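Local structure of terminase, large subunit (Bacillus phage spp1, 2WBN) at residues A[165-170]-A[190-195]. The protein packages viral DNA into empty capsids as an ATP-driven motor and cuts the genome as a metal-dependent endonuclease, the present chain being its nuclease domain. Residues are numbered along the deposited sequence; the frame is centred on the assembly and turned at random.
Sequences REFENI and HTIDAT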
# COMPACT_ATOMS: atom_id res chain seq x y z
N ARG A 165 -5.98 -8.54 5.90
CA ARG A 165 -5.26 -9.61 6.56
C ARG A 165 -3.88 -9.15 7.04
O ARG A 165 -3.51 -9.37 8.18
CB ARG A 165 -5.11 -10.82 5.64
CG ARG A 165 -4.45 -12.03 6.34
CD ARG A 165 -4.25 -13.24 5.43
NE ARG A 165 -3.77 -12.83 4.11
CZ ARG A 165 -2.52 -12.52 3.82
NH1 ARG A 165 -2.24 -12.13 2.58
NH2 ARG A 165 -1.55 -12.58 4.74
N GLU A 166 -3.15 -8.46 6.18
CA GLU A 166 -1.78 -8.12 6.53
C GLU A 166 -1.75 -7.10 7.65
O GLU A 166 -0.98 -7.25 8.60
CB GLU A 166 -1.02 -7.64 5.31
CG GLU A 166 -0.76 -8.73 4.31
CD GLU A 166 0.27 -8.33 3.28
OE1 GLU A 166 0.45 -7.10 3.08
OE2 GLU A 166 0.91 -9.23 2.71
N PHE A 167 -2.60 -6.08 7.56
CA PHE A 167 -2.61 -5.04 8.59
C PHE A 167 -3.12 -5.57 9.93
O PHE A 167 -2.56 -5.22 10.97
CB PHE A 167 -3.42 -3.82 8.13
CG PHE A 167 -2.64 -2.85 7.25
CD1 PHE A 167 -2.49 -3.07 5.90
CD2 PHE A 167 -2.11 -1.68 7.79
CE1 PHE A 167 -1.82 -2.16 5.09
CE2 PHE A 167 -1.41 -0.77 7.01
CZ PHE A 167 -1.28 -1.00 5.65
N GLU A 168 -4.15 -6.41 9.91
CA GLU A 168 -4.62 -7.03 11.14
C GLU A 168 -3.58 -7.91 11.84
O GLU A 168 -3.47 -7.91 13.07
CB GLU A 168 -5.91 -7.83 10.93
CG GLU A 168 -6.41 -8.39 12.26
CD GLU A 168 -7.83 -8.91 12.27
OE1 GLU A 168 -8.65 -8.53 11.41
OE2 GLU A 168 -8.10 -9.72 13.17
N ASN A 169 -2.79 -8.64 11.05
CA ASN A 169 -1.91 -9.65 11.64
C ASN A 169 -0.46 -9.22 11.86
O ASN A 169 0.27 -9.90 12.58
CB ASN A 169 -2.03 -10.94 10.82
CG ASN A 169 -3.45 -11.54 10.90
OD1 ASN A 169 -3.83 -12.09 11.92
ND2 ASN A 169 -4.24 -11.35 9.87
N ILE A 170 -0.02 -8.10 11.26
CA ILE A 170 1.39 -7.64 11.44
C ILE A 170 1.72 -7.29 12.90
O ILE A 170 0.90 -6.73 13.63
CB ILE A 170 1.75 -6.46 10.48
CG1 ILE A 170 3.27 -6.32 10.31
CG2 ILE A 170 1.12 -5.16 10.96
CD1 ILE A 170 3.92 -7.32 9.32
N HIS A 190 3.47 -7.11 2.34
CA HIS A 190 3.67 -6.60 0.99
C HIS A 190 2.75 -5.42 0.66
O HIS A 190 3.18 -4.44 -0.00
CB HIS A 190 3.54 -7.77 0.00
CG HIS A 190 4.21 -9.01 0.52
ND1 HIS A 190 5.58 -9.11 0.64
CD2 HIS A 190 3.70 -10.14 1.07
CE1 HIS A 190 5.89 -10.27 1.19
NE2 HIS A 190 4.77 -10.92 1.45
N THR A 191 1.50 -5.47 1.14
CA THR A 191 0.59 -4.35 0.96
C THR A 191 0.92 -3.18 1.89
O THR A 191 0.57 -2.04 1.60
CB THR A 191 -0.91 -4.72 1.20
OG1 THR A 191 -1.11 -5.07 2.58
CG2 THR A 191 -1.34 -5.87 0.29
N ILE A 192 1.57 -3.46 3.01
CA ILE A 192 1.99 -2.40 3.93
C ILE A 192 3.14 -1.61 3.30
O ILE A 192 3.15 -0.38 3.31
CB ILE A 192 2.44 -2.95 5.30
CG1 ILE A 192 1.35 -3.84 5.93
CG2 ILE A 192 2.72 -1.81 6.28
CD1 ILE A 192 1.77 -4.52 7.22
N ASP A 193 4.11 -2.33 2.72
CA ASP A 193 5.16 -1.68 1.93
C ASP A 193 4.58 -0.83 0.81
O ASP A 193 4.96 0.32 0.66
CB ASP A 193 6.11 -2.72 1.33
CG ASP A 193 7.07 -3.31 2.36
OD1 ASP A 193 7.27 -2.69 3.42
OD2 ASP A 193 7.63 -4.39 2.10
N ALA A 194 3.66 -1.39 0.04
CA ALA A 194 3.03 -0.64 -1.06
C ALA A 194 2.32 0.61 -0.58
O ALA A 194 2.37 1.65 -1.24
CB ALA A 194 2.07 -1.52 -1.85
N THR A 195 1.64 0.50 0.57
CA THR A 195 1.01 1.64 1.21
C THR A 195 2.01 2.73 1.65
O THR A 195 1.78 3.90 1.40
CB THR A 195 0.17 1.18 2.41
OG1 THR A 195 -0.79 0.24 1.93
CG2 THR A 195 -0.55 2.36 3.08
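E166 runs its side chain, extended beyond CG, from helix 161-169 to the first turn of helix 190-198, where the carboxylate takes up the N-H groups of T191 and, weakly, H190. Its OE1 takes two bonds: the syn lone pair receives T191 N at 2.7 Å, and T191 OG1 comes in on the anti side, 32° out of the carboxylate plane, at 2.6 Å. With chi1 at 66° the T191 hydroxyl lies between its own backbone N and carbonyl carbon, which brings OG1 and N to the same carboxylate oxygen. OE2 lies 3.4 Å from H190 CD2. The helix dipole there would probably favour the negative charge of this buried acid. Beside this polar cluster the F167 ring takes I192 CG1 over one face, a CH-pi contact 3.9 Å from the centroid, while T195 OG1 approaches the ring edge. I192 CD1 then meets the I170 side chain tip to tip, 3.8 Å from CB. The axes of 165-169 and 190-195 run at 97° to each other. H190 and D193 bind the second manganese together with D56, which binds both metals: this is the C-terminal helix of the RNase H-like nuclease fold, carrying ligands of the two-metal active site, packed across helix 161-169.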